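Side-chain contacts in ferripyochelin binding protein (Salmonella enterica subsp. enterica serovar Typhimurium, PDB 3R3R), which is of unknown function but binds zinc and, as a member of the gamma-class carbonic anhydrase family, may act as a related metalloenzyme: residues H70-S75 and H80-I85; N62-S67 and N169-W174; L144-G147 and Q152-P155. All coordinates share one frame; numbering follows the deposited sequence.

Interaction 1 (H70-S75 and H80-I85). With ZN (zinc ion), chain B.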
loop_
_atom_site.group_PDB
_atom_site.type_symbol
_atom_site.label_atom_id
_atom_site.label_comp_id
_atom_site.label_asym_id
_atom_site.label_seq_id
_atom_site.Cartn_x
_atom_site.Cartn_y
_atom_site.Cartn_z
ATOM N N HIS A 70 -7.406 3.844 2.067
ATOM C CA HIS A 70 -8.223 5.041 1.932
ATOM C C HIS A 70 -7.446 6.261 2.454
ATOM O O HIS A 70 -6.253 6.169 2.758
ATOM C CB HIS A 70 -9.591 4.845 2.610
ATOM C CG HIS A 70 -10.617 5.867 2.219
ATOM N ND1 HIS A 70 -11.413 6.525 3.135
ATOM C CD2 HIS A 70 -10.964 6.357 1.002
ATOM C CE1 HIS A 70 -12.210 7.366 2.498
ATOM N NE2 HIS A 70 -11.959 7.283 1.204
ATOM N N VAL A 71 -8.134 7.400 2.500
ATOM C CA VAL A 71 -7.521 8.716 2.604
ATOM C C VAL A 71 -8.489 9.654 3.328
ATOM O O VAL A 71 -9.688 9.356 3.417
ATOM C CB VAL A 71 -7.247 9.288 1.193
ATOM C CG1 VAL A 71 -6.087 8.547 0.523
ATOM C CG2 VAL A 71 -8.515 9.250 0.309
ATOM N N THR A 72 -7.982 10.779 3.838
ATOM C CA THR A 72 -8.825 11.776 4.487
ATOM C C THR A 72 -9.051 12.969 3.557
ATOM O O THR A 72 -8.136 13.440 2.864
ATOM C CB THR A 72 -8.215 12.210 5.847
ATOM O OG1 THR A 72 -8.306 11.097 6.746
ATOM C CG2 THR A 72 -8.976 13.378 6.477
ATOM N N HIS A 73 -10.291 13.437 3.541
ATOM C CA HIS A 73 -10.725 14.535 2.687
ATOM C C HIS A 73 -10.093 15.867 3.059
ATOM O O HIS A 73 -9.541 16.050 4.159
ATOM C CB HIS A 73 -12.256 14.632 2.742
ATOM C CG HIS A 73 -12.789 15.273 3.988
ATOM N ND1 HIS A 73 -12.791 14.635 5.212
ATOM C CD2 HIS A 73 -13.363 16.484 4.193
ATOM C CE1 HIS A 73 -13.337 15.429 6.117
ATOM N NE2 HIS A 73 -13.677 16.561 5.528
ATOM N N LYS A 74 -10.225 16.811 2.134
ATOM C CA LYS A 74 -9.661 18.144 2.269
ATOM C C LYS A 74 -10.716 19.051 2.873
ATOM O O LYS A 74 -11.871 19.046 2.436
ATOM C CB LYS A 74 -9.249 18.645 0.886
ATOM C CG LYS A 74 -8.173 17.786 0.261
ATOM C CD LYS A 74 -8.095 18.051 -1.239
ATOM C CE LYS A 74 -7.074 17.128 -1.899
ATOM N NZ LYS A 74 -7.071 17.240 -3.382
ATOM N N SER A 75 -10.324 19.842 3.866
ATOM C CA SER A 75 -11.270 20.730 4.534
ATOM C C SER A 75 -10.511 21.907 5.132
ATOM O O SER A 75 -9.282 21.965 5.081
ATOM C CB SER A 75 -12.008 19.977 5.641
ATOM O OG SER A 75 -11.125 19.688 6.704
ATOM N N HIS A 80 -4.971 20.097 2.783
ATOM C CA HIS A 80 -4.310 19.072 1.977
ATOM C C HIS A 80 -5.016 17.729 2.137
ATOM O O HIS A 80 -4.771 16.802 1.371
ATOM C CB HIS A 80 -2.852 18.918 2.454
ATOM C CG HIS A 80 -2.000 18.049 1.572
ATOM N ND1 HIS A 80 -1.394 16.891 2.014
ATOM C CD2 HIS A 80 -1.643 18.186 0.273
ATOM C CE1 HIS A 80 -0.714 16.345 1.021
ATOM N NE2 HIS A 80 -0.852 17.109 -0.048
ATOM N N GLY A 81 -5.825 17.609 3.188
ATOM C CA GLY A 81 -6.312 16.303 3.599
ATOM C C GLY A 81 -5.135 15.387 3.925
ATOM O O GLY A 81 -4.046 15.846 4.277
ATOM N N ASN A 82 -5.359 14.079 3.833
ATOM C CA ASN A 82 -4.285 13.092 4.002
ATOM C C ASN A 82 -4.342 12.109 2.855
ATOM O O ASN A 82 -5.128 11.165 2.891
ATOM C CB ASN A 82 -4.369 12.369 5.347
ATOM C CG ASN A 82 -4.264 13.329 6.518
ATOM O OD1 ASN A 82 -3.161 13.633 6.990
ATOM N ND2 ASN A 82 -5.392 13.805 6.993
ATOM N N PRO A 83 -3.526 12.342 1.819
ATOM C CA PRO A 83 -3.455 11.374 0.725
ATOM C C PRO A 83 -2.654 10.162 1.199
ATOM O O PRO A 83 -2.073 10.180 2.290
ATOM C CB PRO A 83 -2.682 12.135 -0.363
ATOM C CG PRO A 83 -1.769 13.046 0.433
ATOM C CD PRO A 83 -2.581 13.465 1.644
ATOM N N LEU A 84 -2.621 9.125 0.375
ATOM C CA LEU A 84 -1.895 7.913 0.701
ATOM C C LEU A 84 -0.755 7.773 -0.290
ATOM O O LEU A 84 -0.997 7.647 -1.503
ATOM C CB LEU A 84 -2.846 6.719 0.612
ATOM C CG LEU A 84 -2.215 5.337 0.829
ATOM C CD1 LEU A 84 -1.490 5.227 2.173
ATOM C CD2 LEU A 84 -3.317 4.286 0.729
ATOM N N ILE A 85 0.473 7.798 0.221
ATOM C CA ILE A 85 1.657 7.786 -0.626
ATOM C C ILE A 85 2.482 6.583 -0.232
ATOM O O ILE A 85 2.851 6.455 0.930
ATOM C CB ILE A 85 2.480 9.067 -0.418
ATOM C CG1 ILE A 85 1.668 10.295 -0.848
ATOM C CG2 ILE A 85 3.803 8.972 -1.192
ATOM C CD1 ILE A 85 2.212 11.644 -0.340
HETATM ZN ZN ZN B . -11.490 6.432 5.253
HETATM O O HOH W 1 -11.537 8.720 5.471
HETATM O O HOH W 2 -13.296 7.187 5.593
HETATM O O HOH W 3 -11.656 6.741 7.544
#
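The zinc site of this left-handed beta-helix lies at the root of a long loop, where Thr-72 and Asn-82 join the two arms. The loop leaves the coil after strand 68-70 and returns at strand 84-86. Its arms run antiparallel and meet in a single hydrogen-bonded pair. Thr-72 N donates to Asn-82 O at 3.0 Å. Asn-82 N donates back to Thr-72 O at 3.0 Å, from above the carbonyl plane and 36° out of it. Thr-72 O also accepts from Asn-53 ND2, so two N-H donors grip it. The side chains of the pair lie alongside each other and point the same way, with Thr-72 CB 3.9 Å from Asn-82 CB. Thr-72 OG1 is anti to its own carbonyl carbon (chi1 -69°) and is hydrogen-bonded to Asp-117. Gly-81, which has no side chain, lets its CA come within 3.5 Å of Thr-72 O in a CH...O contact. Further out, Lys-74 CG lies 3.7 Å from His-80 C, and the extended lysine chain leads away. On the coil side, Val-71 CG1 packs 3.7 Å from Leu-84 CB, an apolar contact where the arms join the beta-helix. The CB of His-70 points away from the second arm. Its CG is anti to the backbone N (chi1 -165°), and this carries the ring to the metal. Asp-51 OD1 takes the NE2 hydrogen bond and so limits rotation of the ring. In gamma-class carbonic anhydrases a third histidine comes from a neighbouring subunit; in the single chain described here, three waters complete the zinc shell with His-99 NE2 and His-70 ND1, the latter at 2.1 Å.

Interaction 2 (N62-S67 and N169-W174)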
loop_
_atom_site.group_PDB
_atom_site.type_symbol
_atom_site.label_atom_id
_atom_site.label_comp_id
_atom_site.label_asym_id
_atom_site.label_seq_id
_atom_site.Cartn_x
_atom_site.Cartn_y
_atom_site.Cartn_z
ATOM N N ASN A 62 3.593 -4.463 -3.847
ATOM C CA ASN A 62 2.463 -5.366 -3.756
ATOM C C ASN A 62 1.510 -4.918 -2.658
ATOM O O ASN A 62 1.929 -4.527 -1.560
ATOM C CB ASN A 62 2.909 -6.829 -3.575
ATOM C CG ASN A 62 3.827 -7.040 -2.379
ATOM O OD1 ASN A 62 5.075 -6.893 -2.469
ATOM N ND2 ASN A 62 3.233 -7.393 -1.266
ATOM N N ILE A 63 0.226 -4.964 -2.989
ATOM C CA ILE A 63 -0.837 -4.725 -2.038
ATOM C C ILE A 63 -1.608 -6.035 -1.904
ATOM O O ILE A 63 -2.352 -6.431 -2.807
ATOM C CB ILE A 63 -1.805 -3.593 -2.498
ATOM C CG1 ILE A 63 -1.051 -2.299 -2.875
ATOM C CG2 ILE A 63 -2.843 -3.332 -1.408
ATOM C CD1 ILE A 63 -0.230 -1.700 -1.761
ATOM N N GLN A 64 -1.412 -6.711 -0.778
ATOM C CA GLN A 64 -1.884 -8.079 -0.639
ATOM C C GLN A 64 -3.359 -8.205 -0.261
ATOM O O GLN A 64 -4.041 -7.227 0.119
ATOM C CB GLN A 64 -0.989 -8.855 0.323
ATOM C CG GLN A 64 0.408 -9.044 -0.209
ATOM C CD GLN A 64 1.308 -9.702 0.829
ATOM O OE1 GLN A 64 0.816 -10.353 1.768
ATOM N NE2 GLN A 64 2.609 -9.570 0.659
ATOM N N ASP A 65 -3.820 -9.445 -0.374
ATOM C CA ASP A 65 -5.229 -9.798 -0.371
ATOM C C ASP A 65 -5.938 -9.249 0.846
ATOM O O ASP A 65 -5.443 -9.360 1.980
ATOM C CB ASP A 65 -5.395 -11.330 -0.326
ATOM C CG ASP A 65 -4.270 -12.104 -1.039
ATOM O OD1 ASP A 65 -4.572 -12.909 -1.963
ATOM O OD2 ASP A 65 -3.091 -11.960 -0.641
ATOM N N GLY A 66 -7.129 -8.700 0.628
ATOM C CA GLY A 66 -7.958 -8.245 1.736
ATOM C C GLY A 66 -7.592 -6.902 2.332
ATOM O O GLY A 66 -8.201 -6.490 3.306
ATOM N N SER A 67 -6.621 -6.202 1.763
ATOM C CA SER A 67 -6.260 -4.882 2.258
ATOM C C SER A 67 -7.292 -3.822 1.875
ATOM O O SER A 67 -8.012 -3.962 0.880
ATOM C CB SER A 67 -4.874 -4.482 1.728
ATOM O OG SER A 67 -3.860 -5.306 2.288
ATOM N N ASN A 169 10.838 -8.442 -4.637
ATOM C CA ASN A 169 11.252 -9.185 -5.832
ATOM C C ASN A 169 10.370 -10.423 -6.060
ATOM O O ASN A 169 9.939 -10.699 -7.188
ATOM C CB ASN A 169 12.712 -9.636 -5.729
ATOM C CG ASN A 169 13.711 -8.481 -5.738
ATOM O OD1 ASN A 169 13.374 -7.325 -5.998
ATOM N ND2 ASN A 169 14.961 -8.810 -5.460
ATOM N N ASN A 170 10.120 -11.174 -4.987
ATOM C CA ASN A 170 9.291 -12.367 -5.075
ATOM C C ASN A 170 7.906 -12.008 -5.580
ATOM O O ASN A 170 7.357 -12.678 -6.453
ATOM C CB ASN A 170 9.159 -13.058 -3.712
ATOM C CG ASN A 170 10.436 -13.741 -3.279
ATOM O OD1 ASN A 170 11.282 -14.061 -4.110
ATOM N ND2 ASN A 170 10.574 -13.985 -1.975
ATOM N N TYR A 171 7.334 -10.943 -5.019
ATOM C CA TYR A 171 5.978 -10.557 -5.396
ATOM C C TYR A 171 5.875 -10.033 -6.829
ATOM O O TYR A 171 4.849 -10.218 -7.475
ATOM C CB TYR A 171 5.341 -9.597 -4.369
ATOM C CG TYR A 171 4.414 -10.356 -3.438
ATOM C CD1 TYR A 171 3.091 -10.589 -3.802
ATOM C CD2 TYR A 171 4.868 -10.894 -2.239
ATOM C CE1 TYR A 171 2.234 -11.323 -3.000
ATOM C CE2 TYR A 171 4.011 -11.643 -1.420
ATOM C CZ TYR A 171 2.697 -11.843 -1.814
ATOM O OH TYR A 171 1.812 -12.554 -1.030
ATOM N N VAL A 172 6.928 -9.412 -7.349
ATOM C CA VAL A 172 6.924 -9.059 -8.767
ATOM C C VAL A 172 6.917 -10.342 -9.618
ATOM O O VAL A 172 6.146 -10.471 -10.573
ATOM C CB VAL A 172 8.135 -8.171 -9.140
ATOM C CG1 VAL A 172 8.308 -8.094 -10.666
ATOM C CG2 VAL A 172 7.958 -6.778 -8.537
ATOM N N LYS A 173 7.753 -11.313 -9.259
ATOM C CA LYS A 173 7.772 -12.586 -9.973
ATOM C C LYS A 173 6.397 -13.266 -9.930
ATOM O O LYS A 173 5.900 -13.765 -10.952
ATOM C CB LYS A 173 8.845 -13.518 -9.395
ATOM C CG LYS A 173 10.280 -13.022 -9.546
ATOM C CD LYS A 173 11.270 -14.074 -9.057
ATOM C CE LYS A 173 12.675 -13.507 -8.957
ATOM N NZ LYS A 173 12.745 -12.458 -7.904
ATOM N N TRP A 174 5.785 -13.289 -8.751
ATOM C CA TRP A 174 4.517 -13.978 -8.599
ATOM C C TRP A 174 3.406 -13.277 -9.368
ATOM O O TRP A 174 2.609 -13.939 -10.025
ATOM C CB TRP A 174 4.180 -14.201 -7.117
ATOM C CG TRP A 174 5.199 -15.109 -6.427
ATOM C CD1 TRP A 174 5.936 -16.121 -7.008
ATOM C CD2 TRP A 174 5.629 -15.046 -5.062
ATOM N NE1 TRP A 174 6.773 -16.681 -6.079
ATOM C CE2 TRP A 174 6.603 -16.043 -4.878
ATOM C CE3 TRP A 174 5.276 -14.246 -3.972
ATOM C CZ2 TRP A 174 7.210 -16.273 -3.647
ATOM C CZ3 TRP A 174 5.895 -14.469 -2.757
ATOM C CH2 TRP A 174 6.856 -15.468 -2.607
#
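Gln-64 O is gripped twice by Ser-67, while the Gln-64 side chain reaches across to Tyr-171. Ser-67 OG donates to Gln-64 O at 2.9 Å, and Ser-67 N donates to the same oxygen at 3.2 Å. The backbone bond closes a type II beta turn from Gln-64 to Ser-67, with Gly-66 at the position of positive phi, and the hydroxyl bond reinforces it. Ser-67 OG also accepts a hydrogen bond from Val-96 N. The turn holds the backbone from which the Gln-64 side chain extends. Tyr-171 is the one helix residue here that meets the 62-67 segment, and its ring does most of the touching. The Asn-62 amide stacks over one face of this ring, its plane 18° from the ring plane. Asn-62 CG lies 3.5 Å from Tyr-171 CG, near the root of the ring. The first torsion of Asn-62 sets its CG between the backbone N and the carbonyl carbon (chi1 55°), which brings the amide over the tyrosine. Gln-64 lies against the hydroxyl end of the ring, its amide plane nearly parallel to the ring plane, and Gln-64 CD is 3.4 Å from Tyr-171 OH. The opposite face of the ring is covered from within the helix, where Trp-174 CE3 stands 3.7 Å above its plane and over its centre. Trp-43 adds an edge-to-face contact with the same tyrosine. The chi1 of Tyr-171, -100°, departs from a staggered value, which suggests some strain in this fit. Helix 158-182 here lies against the outside of the beta-helix coil. Tyr-171 reaches from it to strand 62-63, which runs parallel to strand 91-92 and is hydrogen-bonded to it through Asn-62.

Interaction 3 (L144-G147 and Q152-P155)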
loop_
_atom_site.group_PDB
_atom_site.type_symbol
_atom_site.label_atom_id
_atom_site.label_comp_id
_atom_site.label_asym_id
_atom_site.label_seq_id
_atom_site.Cartn_x
_atom_site.Cartn_y
_atom_site.Cartn_z
ATOM N N LEU A 144 12.822 -2.568 13.288
ATOM C CA LEU A 144 11.618 -3.360 13.468
ATOM C C LEU A 144 10.706 -2.668 14.470
ATOM O O LEU A 144 11.153 -2.273 15.553
ATOM C CB LEU A 144 11.995 -4.733 14.018
ATOM C CG LEU A 144 10.822 -5.607 14.473
ATOM C CD1 LEU A 144 9.960 -5.991 13.277
ATOM C CD2 LEU A 144 11.312 -6.859 15.187
ATOM N N TYR A 145 9.434 -2.535 14.094
ATOM C CA TYR A 145 8.404 -1.995 14.970
ATOM C C TYR A 145 7.314 -3.023 15.114
ATOM O O TYR A 145 6.940 -3.684 14.138
ATOM C CB TYR A 145 7.805 -0.729 14.353
ATOM C CG TYR A 145 8.855 0.323 14.156
ATOM C CD1 TYR A 145 9.117 1.256 15.151
ATOM C CD2 TYR A 145 9.641 0.338 13.007
ATOM C CE1 TYR A 145 10.103 2.200 14.995
ATOM C CE2 TYR A 145 10.627 1.278 12.838
ATOM C CZ TYR A 145 10.859 2.211 13.841
ATOM O OH TYR A 145 11.848 3.151 13.704
ATOM N N LEU A 146 6.814 -3.173 16.329
ATOM C CA LEU A 146 5.633 -4.023 16.480
ATOM C C LEU A 146 4.854 -3.657 17.726
ATOM O O LEU A 146 5.318 -2.984 18.616
ATOM C CB LEU A 146 6.041 -5.493 16.482
ATOM C CG LEU A 146 6.832 -5.924 17.714
ATOM C CD1 LEU A 146 5.893 -6.439 18.793
ATOM C CD2 LEU A 146 7.879 -6.988 17.365
ATOM N N GLY A 147 3.577 -4.034 17.678
ATOM C CA GLY A 147 2.667 -3.762 18.773
ATOM C C GLY A 147 1.544 -2.834 18.377
ATOM O O GLY A 147 1.520 -2.265 17.285
ATOM N N GLN A 152 9.401 0.692 18.888
ATOM C CA GLN A 152 10.631 0.388 18.164
ATOM C C GLN A 152 11.352 -0.704 18.931
ATOM O O GLN A 152 11.740 -0.493 20.079
ATOM C CB GLN A 152 11.515 1.628 18.085
ATOM C CG GLN A 152 12.689 1.450 17.137
ATOM C CD GLN A 152 13.632 2.627 17.150
ATOM O OE1 GLN A 152 13.606 3.487 16.262
ATOM N NE2 GLN A 152 14.473 2.676 18.161
ATOM N N ILE A 153 11.542 -1.866 18.315
ATOM C CA ILE A 153 12.067 -3.032 19.021
ATOM C C ILE A 153 13.592 -3.077 18.952
ATOM O O ILE A 153 14.264 -3.204 19.983
ATOM C CB ILE A 153 11.473 -4.347 18.441
ATOM C CG1 ILE A 153 9.944 -4.291 18.430
ATOM C CG2 ILE A 153 11.957 -5.570 19.217
ATOM C CD1 ILE A 153 9.352 -4.096 19.792
ATOM N N ARG A 154 14.137 -2.952 17.742
ATOM C CA ARG A 154 15.571 -3.143 17.530
ATOM C C ARG A 154 15.886 -2.846 16.072
ATOM O O ARG A 154 14.985 -2.834 15.236
ATOM C CB ARG A 154 15.953 -4.589 17.826
ATOM C CG ARG A 154 15.212 -5.598 16.960
ATOM C CD ARG A 154 15.855 -6.963 17.084
ATOM N NE ARG A 154 15.070 -8.009 16.433
ATOM C CZ ARG A 154 15.016 -8.220 15.117
ATOM N NH1 ARG A 154 15.701 -7.447 14.289
ATOM N NH2 ARG A 154 14.272 -9.206 14.627
ATOM N N PRO A 155 17.168 -2.605 15.751
ATOM C CA PRO A 155 17.525 -2.470 14.335
ATOM C C PRO A 155 17.255 -3.769 13.595
ATOM O O PRO A 155 17.330 -4.857 14.175
ATOM C CB PRO A 155 19.037 -2.210 14.378
ATOM C CG PRO A 155 19.261 -1.616 15.731
ATOM C CD PRO A 155 18.318 -2.359 16.636
#
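Leu-144 and Ile-153 belong to a beta hairpin at the surface, where strand 143-146 meets the antiparallel strand 151-155 at the end of the coil. Ile-153 N donates to Leu-144 O at 2.8 Å. Leu-144 N donates to Arg-154 O at 2.9 Å, and this bond is nearly straight, with 173° at the hydrogen. Tyr-145 and Gln-152 form the neighbouring non-hydrogen-bonded pair. Their side chains run side by side and point the same way, with Gln-152 CG 3.4 Å from Tyr-145 CE1 in one of two tyrosine conformers. Tyr-145 OH is hydrogen-bonded to Glu-140 O, which fixes the far end of the ring. Strand 143-146 is the last parallel strand of one sheet of the left-handed beta-helix, and strand 151-155 turns back along it as the outermost strand. Leu-144 and Arg-154 both point to the face of the sheet away from Tyr-145. Leu-144 CD2 lies over one face of the Arg-154 guanidinium, 3.7 Å above its plane and offset toward the rim. Arg-154 CG sits between the backbone N and the carbonyl carbon (chi1 59°), and the extended chain brings the guanidinium beside Leu-144. Leu-146 also has two conformers, so the approach of its CD2 to Ile-153 CG1, 3.6 Å, is doubtful. Arg-154 NH1 forms a salt bridge with Glu-160 of helix 158-182 and donates to Pro-155 O at 3.1 Å, in the guanidinium plane.

How the interactions relate
The three contacts are spread over the beta-helix. The centres of interactions 1 and 2 are about 24 Å apart, those of 1 and 3 about 27 Å, and those of 2 and 3 about 23 Å. Along the chain, interactions 1 and 3 come in series, and both fall inside the stretch of chain closed by interaction 2. Interactions 2 and 3 reach the same mixed sheet, and strand 151-155 leads on to helix 158-182. After the hairpin ends the coil, the helix therefore runs back along it to strand 62-63. Segment 62-67 leads almost directly into 70-75, so one turn of the coil carries the helix-facing contact on one side and the zinc loop on the other.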